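PDB 2BYO: putative phthiocerol dimycocerosate transporter LppX from Mycobacterium tuberculosis, which might carry phthiocerol dimycocerosates from the cell membrane to the outer membrane, with a large hydrophobic cavity in a U-shaped beta half-barrel that can hold one lipid molecule. Local coordinates for residues 55-61 with 73-78; 143-149 with 169-175; 179-183 with 195-200. All blocks are in the same frame, centred on the assembly; numbering follows the deposited sequence.

The LppX half-barrel is one antiparallel sheet bent into a U, and these three contacts sample it in series along the chain. Interaction 1 pairs strands 57-65 and 70-77 on one side of the chain's centre. Interaction 2, on the opposite side, pairs strands 142-151 and 167-174; the centres of the two lie about 25 Å apart. Interaction 3 joins strands 181-187 and 191-198, its centre about 11 Å from that of interaction 2 and about 19 Å from that of interaction 1. Interactions 2 and 3 touch, because strands 167-174 and 181-187 are sheet neighbours. Each of the three sends side chains to bound fatty acids, so strands distant in sequence build a common lipid cavity.

Interaction 1. Residues 55-61 with 73-78. With ZN (zinc ion), chain C.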
loop_
_atom_site.group_PDB
_atom_site.type_symbol
_atom_site.label_atom_id
_atom_site.label_comp_id
_atom_site.label_asym_id
_atom_site.label_seq_id
_atom_site.Cartn_x
_atom_site.Cartn_y
_atom_site.Cartn_z
ATOM N N LEU A 55 -8.339 -9.566 2.608
ATOM C CA LEU A 55 -9.710 -9.997 2.331
ATOM C C LEU A 55 -9.817 -10.994 1.168
ATOM O O LEU A 55 -10.861 -11.075 0.514
ATOM C CB LEU A 55 -10.610 -8.776 2.063
ATOM C CG LEU A 55 -10.564 -7.633 3.079
ATOM C CD1 LEU A 55 -11.441 -6.482 2.613
ATOM C CD2 LEU A 55 -10.999 -8.113 4.439
ATOM N N GLY A 56 -8.747 -11.753 0.926
ATOM C CA GLY A 56 -8.706 -12.744 -0.157
ATOM C C GLY A 56 -8.171 -12.227 -1.489
ATOM O O GLY A 56 -8.082 -12.983 -2.466
ATOM N N ILE A 57 -7.834 -10.939 -1.537
ATOM C CA ILE A 57 -7.203 -10.344 -2.705
ATOM C C ILE A 57 -5.689 -10.575 -2.639
ATOM O O ILE A 57 -5.085 -10.411 -1.578
ATOM C CB ILE A 57 -7.492 -8.834 -2.790
ATOM C CG1 ILE A 57 -8.992 -8.602 -2.980
ATOM C CG2 ILE A 57 -6.678 -8.186 -3.937
ATOM C CD1 ILE A 57 -9.381 -7.149 -2.982
ATOM N N THR A 58 -5.098 -10.982 -3.765
ATOM C CA THR A 58 -3.659 -11.271 -3.863
ATOM C C THR A 58 -2.951 -10.448 -4.952
ATOM O O THR A 58 -1.716 -10.456 -5.044
ATOM C CB THR A 58 -3.407 -12.776 -4.133
ATOM O OG1 THR A 58 -4.093 -13.174 -5.325
ATOM C CG2 THR A 58 -3.902 -13.628 -2.977
ATOM N N SER A 59 -3.728 -9.732 -5.759
ATOM C CA SER A 59 -3.196 -8.779 -6.723
ATOM C C SER A 59 -4.252 -7.712 -6.999
ATOM O O SER A 59 -5.446 -7.999 -6.935
ATOM C CB SER A 59 -2.816 -9.498 -8.027
ATOM O OG SER A 59 -2.207 -8.616 -8.951
ATOM N N ALA A 60 -3.828 -6.477 -7.273
ATOM C CA ALA A 60 -4.768 -5.450 -7.732
ATOM C C ALA A 60 -4.067 -4.353 -8.506
ATOM O O ALA A 60 -2.901 -4.060 -8.262
ATOM C CB ALA A 60 -5.540 -4.847 -6.555
ATOM N N ASP A 61 -4.799 -3.772 -9.454
ATOM C CA ASP A 61 -4.436 -2.528 -10.105
ATOM C C ASP A 61 -5.652 -1.639 -10.007
ATOM O O ASP A 61 -6.714 -1.965 -10.563
ATOM C CB ASP A 61 -4.049 -2.741 -11.561
ATOM C CG ASP A 61 -2.666 -3.320 -11.697
ATOM O OD1 ASP A 61 -2.524 -4.539 -11.499
ATOM O OD2 ASP A 61 -1.724 -2.553 -11.976
ATOM N N GLY A 73 -10.968 -0.522 -10.035
ATOM C CA GLY A 73 -9.952 -1.228 -10.778
ATOM C C GLY A 73 -10.265 -2.701 -10.914
ATOM O O GLY A 73 -11.428 -3.100 -10.993
ATOM N N VAL A 74 -9.208 -3.504 -10.898
ATOM C CA VAL A 74 -9.305 -4.937 -11.132
ATOM C C VAL A 74 -8.421 -5.638 -10.109
ATOM O O VAL A 74 -7.448 -5.053 -9.622
ATOM C CB VAL A 74 -8.910 -5.278 -12.590
ATOM C CG1 VAL A 74 -7.436 -5.027 -12.844
ATOM C CG2 VAL A 74 -9.268 -6.687 -12.929
ATOM N N CYS A 75 -8.783 -6.866 -9.756
ATOM C CA CYS A 75 -8.035 -7.617 -8.760
ATOM C C CYS A 75 -8.065 -9.110 -9.030
ATOM O O CYS A 75 -8.819 -9.594 -9.874
ATOM C CB CYS A 75 -8.566 -7.325 -7.348
ATOM S SG CYS A 75 -10.159 -8.018 -6.929
ATOM N N THR A 76 -7.209 -9.815 -8.313
ATOM C CA THR A 76 -7.242 -11.263 -8.250
ATOM C C THR A 76 -7.809 -11.576 -6.871
ATOM O O THR A 76 -7.214 -11.190 -5.856
ATOM C CB THR A 76 -5.833 -11.870 -8.432
ATOM O OG1 THR A 76 -5.349 -11.559 -9.746
ATOM C CG2 THR A 76 -5.861 -13.388 -8.260
ATOM N N TYR A 77 -8.956 -12.253 -6.855
ATOM C CA TYR A 77 -9.698 -12.569 -5.644
ATOM C C TYR A 77 -9.998 -14.063 -5.610
ATOM O O TYR A 77 -10.614 -14.602 -6.531
ATOM C CB TYR A 77 -11.013 -11.769 -5.598
ATOM C CG TYR A 77 -11.958 -12.248 -4.517
ATOM C CD1 TYR A 77 -11.727 -11.945 -3.182
ATOM C CD2 TYR A 77 -13.073 -13.020 -4.829
ATOM C CE1 TYR A 77 -12.570 -12.398 -2.187
ATOM C CE2 TYR A 77 -13.927 -13.473 -3.832
ATOM C CZ TYR A 77 -13.663 -13.158 -2.516
ATOM O OH TYR A 77 -14.500 -13.603 -1.528
ATOM N N ASN A 78 -9.567 -14.727 -4.540
ATOM C CA ASN A 78 -9.693 -16.172 -4.401
ATOM C C ASN A 78 -9.225 -16.926 -5.650
ATOM O O ASN A 78 -9.849 -17.896 -6.079
ATOM C CB ASN A 78 -11.139 -16.537 -4.026
ATOM C CG ASN A 78 -11.480 -16.173 -2.579
ATOM O OD1 ASN A 78 -10.630 -15.690 -1.818
ATOM N ND2 ASN A 78 -12.726 -16.416 -2.193
HETATM ZN ZN ZN C . -1.874 -0.824 -13.068
HETATM O O HOH W 1 0.241 -0.335 -13.710
HETATM O O HOH W 2 -3.247 -1.318 -15.007
#
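The edge of the Tyr77 ring receives the carbonyl of Leu55, with Leu55 O in the ring plane and 3.5 Å from Tyr77 CE1, while Asn78 CG lies over one face, displaced toward the rim. Ile57 CG1 also approaches this edge. The other flat group is the carboxylate of Asp61. Its OD2 binds a zinc ion at 2.0 Å, together with two waters and His42, and its OD1 forms a salt bridge with Arg46, so both oxygens are engaged and the group is unlikely to rotate. The two strands form a beta hairpin within the half-barrel, running antiparallel at 163°. The pairing is not perfectly regular: Thr58 and Ser59 together stand opposite Thr76, a pattern consistent with a classic beta bulge. Thr58 N donates to Thr76 O at 3.0 Å, and Thr76 N to Ser59 O at 2.9 Å, the latter donor standing above the carbonyl plane. Beyond the irregularity, Asp61 and Val74 exchange two backbone bonds. On the face shared by Ile57, Ala60, Cys75 and Tyr77, the chi1 of 72° sets Cys75 SG between its own backbone N and carbonyl carbon, 4.1 Å from Ile57 CD1. Ala60 CB meets Cys75 CB at 4.0 Å. Leu103, Phe85 and Val94 from other strands pack against this face, and Ile57 reaches toward a bound alpha-linolenic acid. Thr58 OG1 touches Thr76 CG2 at 3.4 Å, the two side chains crossing at a slant.

Interaction 2. Residues 143-149 with 169-175; sequences STTKITG and ATVWIAQ
Lys146 lies alongside the indole of Trp172, and its aliphatic chain can be traced atom by atom. CB starts 3.7 Å from Trp172 NE1. The next carbon, CG, comes closer, 3.4 Å from the same nitrogen, and also touches the methyl CG2 of Thr170. CD remains beside NE1, and CE lies between Thr170 CG2 and Trp172 CZ2, 3.9 Å from the latter. All four torsions are close to 180°, which keeps the lysine straight and pointing the same way as the tryptophan. Thr170 CG2 itself rests over one face of the indole, toward the rim. At the ring's edge Thr144 OG1 stands 3.3 Å from Trp172 CD1; both this hydroxyl and the indole NH find hydrogen-bonding partners in Glu137. At the far end of the pairing, the amide of Gln175 crosses Thr145 at about a right angle. There Gln175 NE2 donates to Thr145 OG1 at 3.0 Å, with the hydroxyl in the amide plane, and gives a second bond to Thr136. A water 2.8 Å from Thr145 OG1 may also donate to the carbonyl O of Ile173. Ile147, Val171 and Ile173 share the other face of the sheet, where Val171 reaches bound docosahexaenoic acid and Ile28, and Ile173 packs on helix 22-36; the antiparallel pair is flanked in the sheet by strands 129-139 and 181-187.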
loop_
_atom_site.group_PDB
_atom_site.type_symbol
_atom_site.label_atom_id
_atom_site.label_comp_id
_atom_site.label_asym_id
_atom_site.label_seq_id
_atom_site.Cartn_x
_atom_site.Cartn_y
_atom_site.Cartn_z
ATOM N N SER A 143 14.454 6.847 -10.918
ATOM C CA SER A 143 15.517 6.635 -9.941
ATOM C C SER A 143 14.979 6.863 -8.530
ATOM O O SER A 143 14.426 7.932 -8.223
ATOM C CB SER A 143 16.690 7.582 -10.189
ATOM O OG SER A 143 17.260 7.365 -11.470
ATOM N N THR A 144 15.146 5.857 -7.678
ATOM C CA THR A 144 14.596 5.895 -6.333
ATOM C C THR A 144 15.648 5.543 -5.300
ATOM O O THR A 144 16.573 4.806 -5.583
ATOM C CB THR A 144 13.411 4.914 -6.143
ATOM O OG1 THR A 144 13.872 3.565 -6.214
ATOM C CG2 THR A 144 12.318 5.130 -7.167
ATOM N N THR A 145 15.486 6.095 -4.104
ATOM C CA THR A 145 16.301 5.749 -2.954
ATOM C C THR A 145 15.625 4.574 -2.273
ATOM O O THR A 145 14.442 4.659 -1.911
ATOM C CB THR A 145 16.362 6.933 -1.977
ATOM O OG1 THR A 145 16.884 8.093 -2.645
ATOM C CG2 THR A 145 17.211 6.604 -0.784
ATOM N N LYS A 146 16.363 3.477 -2.127
ATOM C CA LYS A 146 15.870 2.286 -1.464
ATOM C C LYS A 146 16.276 2.356 -0.003
ATOM O O LYS A 146 17.451 2.509 0.303
ATOM C CB LYS A 146 16.449 1.030 -2.115
ATOM C CG LYS A 146 15.926 -0.269 -1.535
ATOM C CD LYS A 146 16.689 -1.461 -2.098
ATOM C CE LYS A 146 16.139 -2.788 -1.561
ATOM N NZ LYS A 146 16.923 -3.951 -2.061
ATOM N N ILE A 147 15.295 2.286 0.889
ATOM C CA ILE A 147 15.542 2.320 2.318
ATOM C C ILE A 147 14.800 1.162 2.949
ATOM O O ILE A 147 13.593 1.025 2.772
ATOM C CB ILE A 147 15.078 3.643 2.975
ATOM C CG1 ILE A 147 15.768 4.833 2.315
ATOM C CG2 ILE A 147 15.392 3.638 4.493
ATOM C CD1 ILE A 147 15.305 6.174 2.819
ATOM N N THR A 148 15.539 0.328 3.672
ATOM C CA THR A 148 14.972 -0.792 4.393
ATOM C C THR A 148 14.843 -0.428 5.854
ATOM O O THR A 148 15.520 0.462 6.346
ATOM C CB THR A 148 15.864 -2.043 4.285
ATOM O OG1 THR A 148 17.191 -1.721 4.722
ATOM C CG2 THR A 148 15.919 -2.539 2.857
ATOM N N GLY A 149 13.995 -1.153 6.557
ATOM C CA GLY A 149 13.754 -0.889 7.972
ATOM C C GLY A 149 12.949 -2.022 8.554
ATOM O O GLY A 149 12.483 -2.889 7.816
ATOM N N ALA A 169 10.697 -4.314 6.102
ATOM C CA ALA A 169 9.979 -3.575 5.094
ATOM C C ALA A 169 10.983 -2.773 4.270
ATOM O O ALA A 169 12.150 -2.605 4.676
ATOM C CB ALA A 169 8.959 -2.657 5.745
ATOM N N THR A 170 10.527 -2.304 3.112
ATOM C CA THR A 170 11.347 -1.504 2.214
ATOM C C THR A 170 10.494 -0.421 1.566
ATOM O O THR A 170 9.318 -0.651 1.280
ATOM C CB THR A 170 11.957 -2.360 1.093
ATOM O OG1 THR A 170 12.596 -3.514 1.657
ATOM C CG2 THR A 170 13.002 -1.530 0.274
ATOM N N VAL A 171 11.072 0.762 1.373
ATOM C CA VAL A 171 10.422 1.816 0.596
ATOM C C VAL A 171 11.387 2.309 -0.472
ATOM O O VAL A 171 12.606 2.305 -0.262
ATOM C CB VAL A 171 9.957 3.024 1.463
ATOM C CG1 VAL A 171 8.914 2.580 2.493
ATOM C CG2 VAL A 171 11.130 3.725 2.144
ATOM N N TRP A 172 10.828 2.728 -1.603
ATOM C CA TRP A 172 11.589 3.296 -2.703
ATOM C C TRP A 172 11.038 4.679 -2.997
ATOM O O TRP A 172 9.865 4.822 -3.377
ATOM C CB TRP A 172 11.450 2.420 -3.937
ATOM C CG TRP A 172 12.187 1.106 -3.887
ATOM C CD1 TRP A 172 13.426 0.854 -4.396
ATOM C CD2 TRP A 172 11.717 -0.140 -3.344
ATOM N NE1 TRP A 172 13.767 -0.459 -4.193
ATOM C CE2 TRP A 172 12.741 -1.094 -3.546
ATOM C CE3 TRP A 172 10.542 -0.541 -2.692
ATOM C CZ2 TRP A 172 12.618 -2.428 -3.136
ATOM C CZ3 TRP A 172 10.423 -1.863 -2.283
ATOM C CH2 TRP A 172 11.460 -2.788 -2.500
ATOM N N ILE A 173 11.886 5.690 -2.822
ATOM C CA ILE A 173 11.463 7.080 -2.829
ATOM C C ILE A 173 12.114 7.794 -3.990
ATOM O O ILE A 173 13.338 7.824 -4.093
ATOM C CB ILE A 173 11.837 7.796 -1.502
ATOM C CG1 ILE A 173 11.133 7.113 -0.322
ATOM C CG2 ILE A 173 11.452 9.280 -1.550
ATOM C CD1 ILE A 173 11.734 7.454 1.012
ATOM N N ALA A 174 11.285 8.388 -4.849
ATOM C CA ALA A 174 11.762 9.052 -6.062
ATOM C C ALA A 174 12.825 10.087 -5.723
ATOM O O ALA A 174 12.736 10.773 -4.690
ATOM C CB ALA A 174 10.605 9.713 -6.793
ATOM N N GLN A 175 13.828 10.193 -6.593
ATOM C CA GLN A 175 14.890 11.195 -6.448
ATOM C C GLN A 175 14.692 12.390 -7.378
ATOM O O GLN A 175 15.589 13.194 -7.543
ATOM C CB GLN A 175 16.248 10.554 -6.719
ATOM C CG GLN A 175 16.594 9.432 -5.749
ATOM C CD GLN A 175 17.785 8.616 -6.203
ATOM O OE1 GLN A 175 18.229 8.727 -7.349
ATOM N NE2 GLN A 175 18.306 7.778 -5.305
HETATM O O HOH W 3 14.961 10.073 -2.441
#

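Interaction 3. Residues 179-183 with 195-200. With LNL (alpha-linolenic acid), chain K; HXA (docosa-4,7,10,13,16,19-hexaenoic acid), chain I.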
loop_
_atom_site.group_PDB
_atom_site.type_symbol
_atom_site.label_atom_id
_atom_site.label_comp_id
_atom_site.label_asym_id
_atom_site.label_seq_id
_atom_site.Cartn_x
_atom_site.Cartn_y
_atom_site.Cartn_z
ATOM N N HIS A 179 9.604 13.274 -4.337
ATOM C CA HIS A 179 9.575 12.363 -3.175
ATOM C C HIS A 179 8.465 11.315 -3.257
ATOM O O HIS A 179 8.005 10.825 -2.235
ATOM C CB HIS A 179 9.462 13.152 -1.866
ATOM C CG HIS A 179 10.701 13.916 -1.511
ATOM N ND1 HIS A 179 10.810 15.276 -1.677
ATOM C CD2 HIS A 179 11.881 13.506 -0.992
ATOM C CE1 HIS A 179 12.004 15.675 -1.285
ATOM N NE2 HIS A 179 12.673 14.621 -0.858
ATOM N N HIS A 180 8.042 10.954 -4.466
ATOM C CA HIS A 180 6.939 10.002 -4.611
ATOM C C HIS A 180 7.332 8.695 -3.953
ATOM O O HIS A 180 8.478 8.260 -4.073
ATOM C CB HIS A 180 6.617 9.708 -6.076
ATOM C CG HIS A 180 5.889 10.810 -6.774
ATOM N ND1 HIS A 180 6.127 11.132 -8.097
ATOM C CD2 HIS A 180 4.924 11.653 -6.344
ATOM C CE1 HIS A 180 5.337 12.132 -8.446
ATOM N NE2 HIS A 180 4.594 12.463 -7.405
ATOM N N LEU A 181 6.385 8.080 -3.259
ATOM C CA LEU A 181 6.593 6.742 -2.734
ATOM C C LEU A 181 6.317 5.766 -3.877
ATOM O O LEU A 181 5.185 5.283 -4.039
ATOM C CB LEU A 181 5.671 6.489 -1.534
ATOM C CG LEU A 181 5.877 5.150 -0.810
ATOM C CD1 LEU A 181 7.309 4.986 -0.276
ATOM C CD2 LEU A 181 4.880 5.031 0.349
ATOM N N VAL A 182 7.337 5.509 -4.691
ATOM C CA VAL A 182 7.161 4.709 -5.914
ATOM C C VAL A 182 6.766 3.273 -5.543
ATOM O O VAL A 182 5.867 2.677 -6.149
ATOM C CB VAL A 182 8.438 4.720 -6.792
ATOM C CG1 VAL A 182 8.252 3.862 -8.045
ATOM C CG2 VAL A 182 8.801 6.138 -7.180
ATOM N N ARG A 183 7.415 2.742 -4.515
ATOM C CA ARG A 183 7.122 1.408 -4.053
ATOM C C ARG A 183 7.337 1.262 -2.543
ATOM O O ARG A 183 8.177 1.947 -1.929
ATOM C CB ARG A 183 7.977 0.401 -4.841
ATOM C CG ARG A 183 7.752 -1.081 -4.529
ATOM C CD ARG A 183 8.477 -1.965 -5.545
ATOM N NE ARG A 183 7.811 -1.923 -6.848
ATOM C CZ ARG A 183 8.297 -2.458 -7.962
ATOM N NH1 ARG A 183 9.479 -3.060 -7.967
ATOM N NH2 ARG A 183 7.598 -2.377 -9.090
ATOM N N LEU A 195 3.459 -2.679 -2.916
ATOM C CA LEU A 195 2.560 -1.655 -3.400
ATOM C C LEU A 195 3.350 -0.664 -4.226
ATOM O O LEU A 195 4.293 -0.047 -3.737
ATOM C CB LEU A 195 1.884 -0.971 -2.218
ATOM C CG LEU A 195 0.729 -0.076 -2.624
ATOM C CD1 LEU A 195 -0.365 -0.145 -1.575
ATOM C CD2 LEU A 195 1.192 1.371 -2.868
ATOM N N THR A 196 2.967 -0.525 -5.486
ATOM C CA THR A 196 3.651 0.351 -6.410
ATOM C C THR A 196 2.689 1.460 -6.862
ATOM O O THR A 196 1.583 1.182 -7.341
ATOM C CB THR A 196 4.188 -0.466 -7.608
ATOM O OG1 THR A 196 5.057 -1.499 -7.114
ATOM C CG2 THR A 196 4.960 0.413 -8.601
ATOM N N GLN A 197 3.115 2.716 -6.682
ATOM C CA GLN A 197 2.336 3.880 -7.123
ATOM C C GLN A 197 2.788 4.380 -8.500
ATOM O O GLN A 197 3.967 4.279 -8.867
ATOM C CB GLN A 197 2.480 5.045 -6.131
ATOM C CG GLN A 197 1.934 4.794 -4.730
ATOM C CD GLN A 197 2.104 5.991 -3.807
ATOM O OE1 GLN A 197 2.388 7.109 -4.250
ATOM N NE2 GLN A 197 1.916 5.762 -2.516
ATOM N N SER A 198 1.840 4.965 -9.228
ATOM C CA SER A 198 2.108 5.647 -10.493
ATOM C C SER A 198 0.955 6.591 -10.792
ATOM O O SER A 198 -0.026 6.645 -10.048
ATOM C CB SER A 198 2.273 4.627 -11.625
ATOM O OG SER A 198 1.114 3.814 -11.739
ATOM N N LYS A 199 1.069 7.329 -11.890
ATOM C CA LYS A 199 -0.028 8.179 -12.396
ATOM C C LYS A 199 -0.486 9.227 -11.385
ATOM O O LYS A 199 -1.656 9.599 -11.327
ATOM C CB LYS A 199 -1.210 7.325 -12.883
ATOM C CG LYS A 199 -0.791 6.236 -13.899
ATOM C CD LYS A 199 -1.983 5.609 -14.592
ATOM C CE LYS A 199 -2.501 6.441 -15.751
ATOM N NZ LYS A 199 -1.646 6.339 -16.968
ATOM N N TRP A 200 0.469 9.714 -10.604
ATOM C CA TRP A 200 0.199 10.691 -9.559
ATOM C C TRP A 200 -0.517 11.887 -10.149
ATOM O O TRP A 200 -0.022 12.495 -11.094
ATOM C CB TRP A 200 1.510 11.147 -8.911
ATOM C CG TRP A 200 2.295 9.999 -8.304
ATOM C CD1 TRP A 200 2.149 9.476 -7.047
ATOM C CD2 TRP A 200 3.347 9.241 -8.935
ATOM N NE1 TRP A 200 3.051 8.441 -6.852
ATOM C CE2 TRP A 200 3.796 8.280 -7.990
ATOM C CE3 TRP A 200 3.960 9.290 -10.199
ATOM C CZ2 TRP A 200 4.816 7.367 -8.275
ATOM C CZ3 TRP A 200 4.983 8.385 -10.482
ATOM C CH2 TRP A 200 5.398 7.432 -9.518
HETATM O O1 LNL K . -8.631 0.430 1.586
HETATM C C1 LNL K . -8.750 0.368 0.338
HETATM O O2 LNL K . -8.746 -0.727 -0.272
HETATM C C2 LNL K . -8.931 1.651 -0.453
HETATM C C3 LNL K . -7.619 2.147 -1.048
HETATM C C4 LNL K . -7.239 1.409 -2.338
HETATM C C5 LNL K . -6.026 0.471 -2.231
HETATM C C6 LNL K . -4.812 1.065 -1.494
HETATM C C7 LNL K . -3.922 -0.040 -0.919
HETATM C C8 LNL K . -4.321 -0.462 0.500
HETATM C C9 LNL K . -3.111 -0.884 1.340
HETATM C C10 LNL K . -3.042 -2.386 1.614
HETATM C C11 LNL K . -2.087 -3.039 0.634
HETATM C C12 LNL K . -0.752 -2.970 0.738
HETATM C C13 LNL K . -0.025 -2.244 1.854
HETATM C C14 LNL K . 1.398 -1.870 1.439
HETATM C C15 LNL K . 2.447 -2.925 1.793
HETATM C C16 LNL K . 3.773 -2.284 2.208
HETATM C C17 LNL K . 3.718 -1.702 3.623
HETATM C C18 LNL K . 5.061 -1.191 4.109
HETATM C C1 HXA I . -4.011 9.838 3.959
HETATM O O1 HXA I . -4.827 10.493 4.652
HETATM O O2 HXA I . -3.151 9.078 4.457
HETATM C C2 HXA I . -4.073 9.992 2.453
HETATM C C3 HXA I . -3.935 8.644 1.740
HETATM C C4 HXA I . -4.714 8.624 0.419
HETATM C C5 HXA I . -3.815 8.556 -0.819
HETATM C C6 HXA I . -3.877 7.197 -1.524
HETATM C C7 HXA I . -2.546 6.459 -1.480
HETATM C C8 HXA I . -2.751 4.949 -1.480
HETATM C C9 HXA I . -1.409 4.215 -1.462
HETATM C C10 HXA I . -1.096 3.555 -0.117
HETATM C C11 HXA I . -0.232 4.426 0.801
HETATM C C12 HXA I . 1.218 3.945 0.887
HETATM C C13 HXA I . 1.427 2.877 1.967
HETATM C C14 HXA I . 2.129 3.412 3.221
HETATM C C15 HXA I . 3.464 2.709 3.476
HETATM C C16 HXA I . 4.070 3.168 4.799
HETATM C C17 HXA I . 5.570 2.900 4.872
HETATM C C18 HXA I . 6.014 2.718 6.326
HETATM C C19 HXA I . 7.498 3.015 6.537
HETATM C C20 HXA I . 8.365 1.805 6.206
HETATM C C21 HXA I . 9.844 2.087 6.468
HETATM C C22 HXA I . 10.779 1.179 5.688
HETATM O O HOH W 4 3.770 9.213 -3.279
HETATM O O HOH W 5 4.081 2.868 -2.994
#
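His180 lies flat on Trp200, its imidazole stacked face to face with the five-membered ring of the indole; the centroids are 3.6 Å apart and the planes only 4° from parallel. Ser198 CA lies over the opposite indole face, near its rim. In the ring plane, Trp200 NE1 donates to a lone pair of Gln197 OE1 at 3.0 Å, which helps set the rotation of the Gln197 amide against the indole. The same oxygen accepts a second bond, 2.7 Å from a water that in turn accepts from Leu181 N. Gln197 NE2 is different: buried by the contact, it has no polar partner in the model and sits 3.8 Å from C9 of docosahexaenoic acid. Farther along, Arg183 NE donates to Thr196 OG1 at 2.8 Å, the hydroxyl oxygen lying slightly out of the guanidinium plane, with a weak second bond from NH2. A bend at chi3 (-72°) turns the guanidinium so that its edge meets the hydroxyl.

These residues belong to a beta hairpin in which strands 181-187 and 191-198 are joined here by the bond from Gln197 N to Val182 O, with a further backbone bond between Leu195 and Ala184. Val182 and Arg183 both face Trp172 of the neighbouring strand, making a classic beta bulge just after the inverse gamma turn centred on Leu181. A second water donates to Leu181 O and Leu195 O, bridging the two strands.

Farther out, His180 NE2 ligates a zinc ion, which would probably polarise the imidazole held against Trp200. Toward the cavity of the half-barrel, Leu195 CD1 lies 3.6 Å from C7 of alpha-linolenic acid and Leu181 CD2 lies 3.9 Å from C12 of docosahexaenoic acid. Thr35 of helix 22-36 touches Leu181 and Gln197, while Leu38 packs on Trp200.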